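Local coordinates for protein acyl-coenzyme A oxidase 3 (Yarrowia lipolytica, PDB 5YS9) that oxidises acyl-CoA thioesters to (2E)-enoyl-CoA with FAD as cofactor, passing the electrons to oxygen to give hydrogen peroxide in peroxisomal beta-oxidation, at residues 412-417 / 553-558; 565-570 / 588-593; 512-517 / 557-562. All blocks are in the same frame, centred on the assembly; numbering follows the deposited sequence.

In the fold
One long helix, 547-573, takes part in all three contacts and meets a different helix in each. Going along it, interaction 1 comes first, against helix 391-428; interaction 3 overlaps it at H557 and T558, against helix 507-534; interaction 2 follows near the C-terminal end, against helix 579-596. The centres of interactions 1 and 3 are about 11 Å apart, those of 3 and 2 about 10 Å, and those of 1 and 2 about 15 Å. I556 packs on V517 between interactions 1 and 3, and R559 reaches S593 between 3 and 2. Helix 547-573 thereby joins the C-terminal helices to the C-alpha1 region of the FAD-containing oxidase.

Interaction 1 (412-417 / 553-558); sequences KAFTTW and CAKIHT
F414 carries its CG anti to the carbonyl carbon (chi1 -73°), which sends the phenyl ring out from helix 391-428, while T558 turns OG1 beside its backbone N (chi1 -56°), which leaves CG2 anti to that N and facing the ring. CD2 of F414 meets CG2 of T558 at 3.7 Å. At the far end of the ring, CZ of F414 touches CG of K555 at 3.6 Å; the two side chains cross at about a right angle, and the bent lysine chain then carries its amine away from the phenyl, with D597 as a weak, long ion-pair partner. CE2 of F414 comes to 3.9 Å from the carbonyl O of A554. That oxygen is already engaged by T558, whose OG1 donates to it at 2.6 Å and whose backbone N reaches it from the opposite face of the carbonyl plane. Within its own helix, F414 has W417 CZ3 over one ring face, 3.9 Å above the plane. With the helix segments crossing at -77° and their axes 10.5 Å apart, one ring spans the gap, and the join is van der Waals packing of that phenyl on the T558 methyl and the K555 chain.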
loop_
_atom_site.group_PDB
_atom_site.type_symbol
_atom_site.label_atom_id
_atom_site.label_comp_id
_atom_site.label_asym_id
_atom_site.label_seq_id
_atom_site.Cartn_x
_atom_site.Cartn_y
_atom_site.Cartn_z
ATOM N N LYS A 412 3.926 17.190 -6.158
ATOM C CA LYS A 412 4.830 16.127 -5.728
ATOM C C LYS A 412 4.142 15.195 -4.715
ATOM O O LYS A 412 4.149 13.987 -4.910
ATOM C CB LYS A 412 6.138 16.671 -5.125
ATOM C CG LYS A 412 7.135 15.570 -4.809
ATOM C CD LYS A 412 7.011 15.031 -3.390
ATOM C CE LYS A 412 8.064 13.980 -3.136
ATOM N NZ LYS A 412 7.989 13.473 -1.743
ATOM N N ALA A 413 3.548 15.768 -3.660
ATOM C CA ALA A 413 2.940 14.968 -2.596
ATOM C C ALA A 413 1.890 14.037 -3.143
ATOM O O ALA A 413 2.013 12.825 -2.989
ATOM C CB ALA A 413 2.343 15.821 -1.500
ATOM N N PHE A 414 0.912 14.616 -3.834
ATOM C CA PHE A 414 -0.258 13.865 -4.295
ATOM C C PHE A 414 -0.038 12.918 -5.471
ATOM O O PHE A 414 -0.675 11.861 -5.528
ATOM C CB PHE A 414 -1.459 14.812 -4.518
ATOM C CG PHE A 414 -2.053 15.290 -3.217
ATOM C CD1 PHE A 414 -2.827 14.429 -2.454
ATOM C CD2 PHE A 414 -1.763 16.565 -2.709
ATOM C CE1 PHE A 414 -3.354 14.838 -1.232
ATOM C CE2 PHE A 414 -2.279 16.990 -1.486
ATOM C CZ PHE A 414 -3.067 16.121 -0.735
ATOM N N THR A 415 0.850 13.285 -6.395
ATOM C CA THR A 415 1.157 12.427 -7.507
ATOM C C THR A 415 2.007 11.244 -7.019
ATOM O O THR A 415 1.903 10.143 -7.531
ATOM C CB THR A 415 1.808 13.155 -8.740
ATOM O OG1 THR A 415 3.084 13.744 -8.414
ATOM C CG2 THR A 415 0.890 14.192 -9.310
ATOM N N THR A 416 2.850 11.449 -6.021
ATOM C CA THR A 416 3.569 10.302 -5.481
ATOM C C THR A 416 2.628 9.359 -4.742
ATOM O O THR A 416 2.642 8.161 -5.037
ATOM C CB THR A 416 4.833 10.669 -4.692
ATOM O OG1 THR A 416 4.541 11.535 -3.591
ATOM C CG2 THR A 416 5.800 11.321 -5.634
ATOM N N TRP A 417 1.795 9.878 -3.840
ATOM C CA TRP A 417 0.777 9.043 -3.195
ATOM C C TRP A 417 -0.171 8.348 -4.191
ATOM O O TRP A 417 -0.506 7.170 -4.024
ATOM C CB TRP A 417 -0.084 9.840 -2.219
ATOM C CG TRP A 417 0.443 10.029 -0.850
ATOM C CD1 TRP A 417 1.182 9.134 -0.075
ATOM C CD2 TRP A 417 0.249 11.172 -0.050
ATOM N NE1 TRP A 417 1.454 9.684 1.146
ATOM C CE2 TRP A 417 0.872 10.925 1.203
ATOM C CE3 TRP A 417 -0.404 12.396 -0.256
ATOM C CZ2 TRP A 417 0.860 11.863 2.239
ATOM C CZ3 TRP A 417 -0.417 13.328 0.794
ATOM C CH2 TRP A 417 0.218 13.050 2.012
ATOM N N CYS A 553 -6.737 22.460 2.368
ATOM C CA CYS A 553 -6.376 23.452 1.369
ATOM C C CYS A 553 -5.334 22.939 0.401
ATOM O O CYS A 553 -5.497 23.084 -0.807
ATOM C CB CYS A 553 -5.899 24.731 2.027
ATOM S SG CYS A 553 -7.217 25.640 2.891
ATOM N N ALA A 554 -4.276 22.314 0.909
ATOM C CA ALA A 554 -3.240 21.731 0.026
ATOM C C ALA A 554 -3.868 20.715 -0.928
ATOM O O ALA A 554 -3.559 20.663 -2.125
ATOM C CB ALA A 554 -2.140 21.063 0.848
ATOM N N LYS A 555 -4.769 19.916 -0.374
ATOM C CA LYS A 555 -5.405 18.851 -1.127
ATOM C C LYS A 555 -6.335 19.394 -2.193
ATOM O O LYS A 555 -6.289 18.938 -3.325
ATOM C CB LYS A 555 -6.173 17.931 -0.200
ATOM C CG LYS A 555 -6.642 16.637 -0.844
ATOM C CD LYS A 555 -7.961 16.125 -0.282
ATOM C CE LYS A 555 -7.793 14.869 0.529
ATOM N NZ LYS A 555 -9.142 14.355 0.889
ATOM N N ILE A 556 -7.180 20.355 -1.849
ATOM C CA ILE A 556 -8.167 20.824 -2.810
ATOM C C ILE A 556 -7.498 21.640 -3.902
ATOM O O ILE A 556 -7.814 21.497 -5.077
ATOM C CB ILE A 556 -9.351 21.558 -2.148
ATOM C CG1 ILE A 556 -10.114 20.600 -1.245
ATOM C CG2 ILE A 556 -10.331 22.046 -3.203
ATOM C CD1 ILE A 556 -10.671 21.240 0.016
ATOM N N HIS A 557 -6.545 22.457 -3.524
ATOM C CA HIS A 557 -5.820 23.238 -4.509
ATOM C C HIS A 557 -5.038 22.370 -5.528
ATOM O O HIS A 557 -5.014 22.678 -6.722
ATOM C CB HIS A 557 -4.902 24.216 -3.761
ATOM C CG HIS A 557 -3.894 24.906 -4.622
ATOM N ND1 HIS A 557 -4.205 25.996 -5.401
ATOM C CD2 HIS A 557 -2.565 24.687 -4.781
ATOM C CE1 HIS A 557 -3.105 26.410 -6.011
ATOM N NE2 HIS A 557 -2.093 25.644 -5.636
ATOM N N THR A 558 -4.383 21.313 -5.041
ATOM C CA THR A 558 -3.659 20.394 -5.893
ATOM C C THR A 558 -4.629 19.667 -6.846
ATOM O O THR A 558 -4.364 19.497 -8.042
ATOM C CB THR A 558 -2.833 19.416 -5.031
ATOM O OG1 THR A 558 -1.966 20.173 -4.163
ATOM C CG2 THR A 558 -1.957 18.482 -5.916
#

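Interaction 2 (565-570 / 588-593); sequences AFYERI and LFTLWS
The carbonyl O of F589 is gripped twice by S593: the hydroxyl OG donates to it at 2.8 Å and the backbone N at 2.9 Å. The hydroxyl comes from above the carbonyl plane, 42° out of it, and the same OG sits over one face of the F589 ring, offset toward its rim; it is also bonded to R559. The F589 ring meets F566 across the contact, CD2 of F589 lying 4.4 Å from CD2 of F566, near the plane of the F566 ring and at its edge. F361 adds an edge-to-face partner to F589. Beside this aromatic pair, Y567 and T590 approach from opposite directions. Y567 has its CG anti to the carbonyl carbon (chi1 -71°), and its ring reaches forward until CE2 is 3.5 Å from OG1 of T590. The tyrosine OH is equally near that OG1, yet each oxygen has its bond on the preceding turn of helix 579-596: Y567 OH with N587 OD1, T590 OG1 with A586 O. Helices 547-573 and 579-596 follow one another in the chain, joined by a short link, and these segments run in opposite directions, as in an alpha-alpha hairpin.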
loop_
_atom_site.group_PDB
_atom_site.type_symbol
_atom_site.label_atom_id
_atom_site.label_comp_id
_atom_site.label_asym_id
_atom_site.label_seq_id
_atom_site.Cartn_x
_atom_site.Cartn_y
_atom_site.Cartn_z
ATOM N N ALA A 565 -4.657 21.731 -15.392
ATOM C CA ALA A 565 -3.561 21.375 -16.293
ATOM C C ALA A 565 -3.967 20.375 -17.366
ATOM O O ALA A 565 -3.526 20.502 -18.516
ATOM C CB ALA A 565 -2.368 20.872 -15.516
ATOM N N PHE A 566 -4.827 19.410 -17.025
ATOM C CA PHE A 566 -5.324 18.487 -18.047
ATOM C C PHE A 566 -6.035 19.241 -19.199
ATOM O O PHE A 566 -5.650 19.128 -20.360
ATOM C CB PHE A 566 -6.254 17.432 -17.409
ATOM C CG PHE A 566 -6.282 16.081 -18.116
ATOM C CD1 PHE A 566 -5.819 15.893 -19.426
ATOM C CD2 PHE A 566 -6.842 14.991 -17.464
ATOM C CE1 PHE A 566 -5.903 14.641 -20.047
ATOM C CE2 PHE A 566 -6.927 13.737 -18.084
ATOM C CZ PHE A 566 -6.469 13.569 -19.371
ATOM N N TYR A 567 -7.037 20.047 -18.858
ATOM C CA TYR A 567 -7.807 20.820 -19.867
ATOM C C TYR A 567 -6.964 21.825 -20.670
ATOM O O TYR A 567 -7.039 21.856 -21.908
ATOM C CB TYR A 567 -9.000 21.499 -19.193
ATOM C CG TYR A 567 -10.097 20.528 -18.768
ATOM C CD1 TYR A 567 -10.646 19.621 -19.674
ATOM C CD2 TYR A 567 -10.612 20.523 -17.456
ATOM C CE1 TYR A 567 -11.666 18.746 -19.299
ATOM C CE2 TYR A 567 -11.643 19.648 -17.072
ATOM C CZ TYR A 567 -12.154 18.762 -18.001
ATOM O OH TYR A 567 -13.179 17.914 -17.667
ATOM N N GLU A 568 -6.113 22.577 -19.960
ATOM C CA GLU A 568 -5.217 23.573 -20.585
ATOM C C GLU A 568 -4.302 22.958 -21.613
ATOM O O GLU A 568 -4.045 23.560 -22.650
ATOM C CB GLU A 568 -4.370 24.357 -19.542
ATOM C CG GLU A 568 -4.780 25.826 -19.323
ATOM C CD GLU A 568 -4.942 26.250 -17.847
ATOM O OE1 GLU A 568 -6.109 26.528 -17.452
ATOM O OE2 GLU A 568 -3.930 26.327 -17.085
ATOM N N ARG A 569 -3.787 21.770 -21.326
ATOM C CA ARG A 569 -2.822 21.107 -22.221
ATOM C C ARG A 569 -3.537 20.507 -23.428
ATOM O O ARG A 569 -2.966 20.456 -24.509
ATOM C CB ARG A 569 -1.999 20.008 -21.491
ATOM C CG ARG A 569 -1.026 20.470 -20.391
ATOM C CD ARG A 569 0.168 21.320 -20.846
ATOM N NE ARG A 569 0.783 20.856 -22.092
ATOM C CZ ARG A 569 1.070 21.612 -23.159
ATOM N NH1 ARG A 569 0.855 22.927 -23.182
ATOM N NH2 ARG A 569 1.608 21.034 -24.223
ATOM N N ILE A 570 -4.778 20.058 -23.237
ATOM C CA ILE A 570 -5.627 19.565 -24.342
ATOM C C ILE A 570 -5.929 20.709 -25.313
ATOM O O ILE A 570 -5.702 20.574 -26.512
ATOM C CB ILE A 570 -6.950 18.927 -23.829
ATOM C CG1 ILE A 570 -6.657 17.622 -23.061
ATOM C CG2 ILE A 570 -7.888 18.633 -24.995
ATOM C CD1 ILE A 570 -7.782 17.098 -22.170
ATOM N N LEU A 588 -13.863 12.357 -17.211
ATOM C CA LEU A 588 -13.930 11.220 -16.262
ATOM C C LEU A 588 -13.085 11.552 -15.052
ATOM O O LEU A 588 -13.573 11.504 -13.928
ATOM C CB LEU A 588 -13.478 9.908 -16.907
ATOM C CG LEU A 588 -13.544 8.632 -16.054
ATOM C CD1 LEU A 588 -14.901 8.410 -15.324
ATOM C CD2 LEU A 588 -13.202 7.440 -16.928
ATOM N N PHE A 589 -11.843 11.982 -15.280
ATOM C CA PHE A 589 -11.011 12.401 -14.168
ATOM C C PHE A 589 -11.773 13.384 -13.274
ATOM O O PHE A 589 -11.930 13.161 -12.060
ATOM C CB PHE A 589 -9.684 13.003 -14.653
ATOM C CG PHE A 589 -8.827 13.514 -13.545
ATOM C CD1 PHE A 589 -8.338 12.643 -12.571
ATOM C CD2 PHE A 589 -8.555 14.879 -13.420
ATOM C CE1 PHE A 589 -7.575 13.130 -11.501
ATOM C CE2 PHE A 589 -7.775 15.359 -12.366
ATOM C CZ PHE A 589 -7.278 14.483 -11.416
ATOM N N THR A 590 -12.286 14.430 -13.900
ATOM C CA THR A 590 -12.742 15.576 -13.189
ATOM C C THR A 590 -14.062 15.274 -12.460
ATOM O O THR A 590 -14.249 15.671 -11.287
ATOM C CB THR A 590 -12.847 16.796 -14.133
ATOM O OG1 THR A 590 -11.549 17.148 -14.647
ATOM C CG2 THR A 590 -13.422 17.989 -13.401
ATOM N N LEU A 591 -14.965 14.569 -13.142
ATOM C CA LEU A 591 -16.248 14.210 -12.547
ATOM C C LEU A 591 -16.115 13.124 -11.482
ATOM O O LEU A 591 -16.874 13.086 -10.509
ATOM C CB LEU A 591 -17.188 13.779 -13.641
ATOM C CG LEU A 591 -17.600 14.968 -14.542
ATOM C CD1 LEU A 591 -18.037 14.514 -15.908
ATOM C CD2 LEU A 591 -18.722 15.762 -13.874
ATOM N N TRP A 592 -15.161 12.217 -11.689
ATOM C CA TRP A 592 -14.871 11.191 -10.715
ATOM C C TRP A 592 -14.361 11.886 -9.426
ATOM O O TRP A 592 -14.866 11.612 -8.324
ATOM C CB TRP A 592 -13.889 10.137 -11.301
ATOM C CG TRP A 592 -13.333 9.224 -10.289
ATOM C CD1 TRP A 592 -13.971 8.190 -9.682
ATOM C CD2 TRP A 592 -12.030 9.282 -9.734
ATOM N NE1 TRP A 592 -13.154 7.593 -8.793
ATOM C CE2 TRP A 592 -11.944 8.234 -8.787
ATOM C CE3 TRP A 592 -10.929 10.130 -9.920
ATOM C CZ2 TRP A 592 -10.785 7.990 -8.017
ATOM C CZ3 TRP A 592 -9.766 9.898 -9.138
ATOM C CH2 TRP A 592 -9.711 8.827 -8.199
ATOM N N SER A 593 -13.418 12.824 -9.601
ATOM C CA SER A 593 -12.858 13.597 -8.496
ATOM C C SER A 593 -13.910 14.346 -7.700
ATOM O O SER A 593 -13.785 14.463 -6.480
ATOM C CB SER A 593 -11.855 14.614 -9.014
ATOM O OG SER A 593 -10.793 13.994 -9.678
#

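Interaction 3 (512-517 / 557-562)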
loop_
_atom_site.group_PDB
_atom_site.type_symbol
_atom_site.label_atom_id
_atom_site.label_comp_id
_atom_site.label_asym_id
_atom_site.label_seq_id
_atom_site.Cartn_x
_atom_site.Cartn_y
_atom_site.Cartn_z
ATOM N N GLU A 512 -14.689 25.722 -12.977
ATOM C CA GLU A 512 -15.205 26.725 -12.062
ATOM C C GLU A 512 -15.555 26.067 -10.720
ATOM O O GLU A 512 -15.279 26.611 -9.652
ATOM C CB GLU A 512 -16.412 27.432 -12.685
ATOM C CG GLU A 512 -16.849 28.706 -11.974
ATOM C CD GLU A 512 -18.299 29.033 -12.280
ATOM O OE1 GLU A 512 -19.189 28.810 -11.440
ATOM O OE2 GLU A 512 -18.570 29.471 -13.404
ATOM N N ALA A 513 -16.124 24.878 -10.794
ATOM C CA ALA A 513 -16.516 24.156 -9.590
ATOM C C ALA A 513 -15.312 23.773 -8.678
ATOM O O ALA A 513 -15.438 23.798 -7.469
ATOM C CB ALA A 513 -17.326 22.921 -9.975
ATOM N N TRP A 514 -14.164 23.430 -9.274
ATOM C CA TRP A 514 -12.914 23.206 -8.509
ATOM C C TRP A 514 -12.291 24.512 -7.981
ATOM O O TRP A 514 -11.669 24.524 -6.896
ATOM C CB TRP A 514 -11.887 22.368 -9.320
ATOM C CG TRP A 514 -12.249 20.952 -9.259
ATOM C CD1 TRP A 514 -12.834 20.203 -10.240
ATOM C CD2 TRP A 514 -12.150 20.110 -8.105
ATOM N NE1 TRP A 514 -13.100 18.932 -9.758
ATOM C CE2 TRP A 514 -12.689 18.848 -8.456
ATOM C CE3 TRP A 514 -11.664 20.301 -6.795
ATOM C CZ2 TRP A 514 -12.736 17.768 -7.552
ATOM C CZ3 TRP A 514 -11.690 19.232 -5.903
ATOM C CH2 TRP A 514 -12.243 17.976 -6.283
ATOM N N GLU A 515 -12.438 25.594 -8.748
ATOM C CA GLU A 515 -12.057 26.925 -8.271
ATOM C C GLU A 515 -12.924 27.332 -7.098
ATOM O O GLU A 515 -12.406 27.883 -6.106
ATOM C CB GLU A 515 -12.078 27.971 -9.408
ATOM C CG GLU A 515 -11.022 27.716 -10.490
ATOM C CD GLU A 515 -10.989 28.783 -11.588
ATOM O OE1 GLU A 515 -11.908 29.639 -11.663
ATOM O OE2 GLU A 515 -10.027 28.791 -12.391
ATOM N N LYS A 516 -14.219 27.015 -7.149
ATOM C CA LYS A 516 -15.055 27.377 -6.037
ATOM C C LYS A 516 -14.633 26.700 -4.731
ATOM O O LYS A 516 -14.472 27.344 -3.728
ATOM C CB LYS A 516 -16.540 27.076 -6.274
ATOM C CG LYS A 516 -17.398 27.982 -5.379
ATOM C CD LYS A 516 -18.743 27.425 -5.009
ATOM C CE LYS A 516 -19.455 28.303 -3.987
ATOM N NZ LYS A 516 -20.154 29.472 -4.579
ATOM N N VAL A 517 -14.524 25.388 -4.739
ATOM C CA VAL A 517 -14.270 24.659 -3.501
ATOM C C VAL A 517 -12.842 24.940 -2.945
ATOM O O VAL A 517 -12.678 24.997 -1.742
ATOM C CB VAL A 517 -14.586 23.135 -3.643
ATOM C CG1 VAL A 517 -16.056 22.945 -4.031
ATOM C CG2 VAL A 517 -13.664 22.445 -4.653
ATOM N N HIS A 557 -6.545 22.457 -3.524
ATOM C CA HIS A 557 -5.820 23.238 -4.509
ATOM C C HIS A 557 -5.038 22.370 -5.528
ATOM O O HIS A 557 -5.014 22.678 -6.722
ATOM C CB HIS A 557 -4.902 24.216 -3.761
ATOM C CG HIS A 557 -3.894 24.906 -4.622
ATOM N ND1 HIS A 557 -4.205 25.996 -5.401
ATOM C CD2 HIS A 557 -2.565 24.687 -4.781
ATOM C CE1 HIS A 557 -3.105 26.410 -6.011
ATOM N NE2 HIS A 557 -2.093 25.644 -5.636
ATOM N N THR A 558 -4.383 21.313 -5.041
ATOM C CA THR A 558 -3.659 20.394 -5.893
ATOM C C THR A 558 -4.629 19.667 -6.846
ATOM O O THR A 558 -4.364 19.497 -8.042
ATOM C CB THR A 558 -2.833 19.416 -5.031
ATOM O OG1 THR A 558 -1.966 20.173 -4.163
ATOM C CG2 THR A 558 -1.957 18.482 -5.916
ATOM N N ARG A 559 -5.782 19.275 -6.342
ATOM C CA ARG A 559 -6.724 18.589 -7.185
ATOM C C ARG A 559 -7.233 19.446 -8.349
ATOM O O ARG A 559 -7.365 18.984 -9.516
ATOM C CB ARG A 559 -7.910 18.101 -6.344
ATOM C CG ARG A 559 -8.674 16.983 -6.999
ATOM C CD ARG A 559 -7.704 16.045 -7.724
ATOM N NE ARG A 559 -8.261 14.734 -7.860
ATOM C CZ ARG A 559 -8.112 13.744 -7.006
ATOM N NH1 ARG A 559 -7.427 13.879 -5.918
ATOM N NH2 ARG A 559 -8.696 12.600 -7.252
ATOM N N LYS A 560 -7.516 20.687 -7.998
ATOM C CA LYS A 560 -7.940 21.696 -8.920
ATOM C C LYS A 560 -6.835 21.970 -9.919
ATOM O O LYS A 560 -7.098 22.090 -11.094
ATOM C CB LYS A 560 -8.343 22.950 -8.146
ATOM C CG LYS A 560 -8.510 24.196 -8.985
ATOM C CD LYS A 560 -7.378 25.171 -8.751
ATOM C CE LYS A 560 -6.611 25.430 -10.025
ATOM N NZ LYS A 560 -5.184 25.719 -9.745
ATOM N N HIS A 561 -5.592 22.029 -9.463
ATOM C CA HIS A 561 -4.478 22.180 -10.419
ATOM C C HIS A 561 -4.329 21.028 -11.464
ATOM O O HIS A 561 -4.073 21.288 -12.641
ATOM C CB HIS A 561 -3.136 22.512 -9.705
ATOM C CG HIS A 561 -2.162 23.203 -10.606
ATOM N ND1 HIS A 561 -2.425 24.433 -11.179
ATOM C CD2 HIS A 561 -0.964 22.806 -11.099
ATOM C CE1 HIS A 561 -1.418 24.772 -11.967
ATOM N NE2 HIS A 561 -0.517 23.804 -11.933
ATOM N N LEU A 562 -4.492 19.773 -11.038
ATOM C CA LEU A 562 -4.535 18.596 -11.959
ATOM C C LEU A 562 -5.625 18.711 -13.017
ATOM O O LEU A 562 -5.394 18.427 -14.164
ATOM C CB LEU A 562 -4.760 17.277 -11.166
ATOM C CG LEU A 562 -3.558 16.773 -10.348
ATOM C CD1 LEU A 562 -3.969 15.933 -9.157
ATOM C CD2 LEU A 562 -2.621 16.003 -11.258
#
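Helices 507-534 and 547-573 pack as a nearly antiparallel pair in the C-terminal helical part of the oxidase, their segments at 164° with the axes 9.2 Å apart. W514 and K560 mark the close point, with CB of W514 3.8 Å from CB of K560; CG of the lysine lies equally near the carbonyl O of W514. Beyond CB the indole lies alongside R559, both side chains pointing the same way. R559 puts its CG anti to the backbone N (chi1 -159°), and that methylene settles over one face of the indole, 4.1 Å from the centroid of the six-membered ring: a CH-pi contact. The guanidinium lies only 12° from parallel to the indole plane. F601 meets the indole edge-to-face. Replacing W514 by an alanine is likely to open a gap between the helices, leaving the R559 methylenes without their aromatic face and F601 without its ring partner. K560 bends away at its end, making a weak bond from NZ to ND1 of H561; the oppositely charged OE2 of E515 is 6.3 Å from NZ, too far for a salt bridge. R559 on the indole face and K560 against CB and carbonyl O of W514 make an antiparallel helix-helix packing within the C-terminal helical bundle.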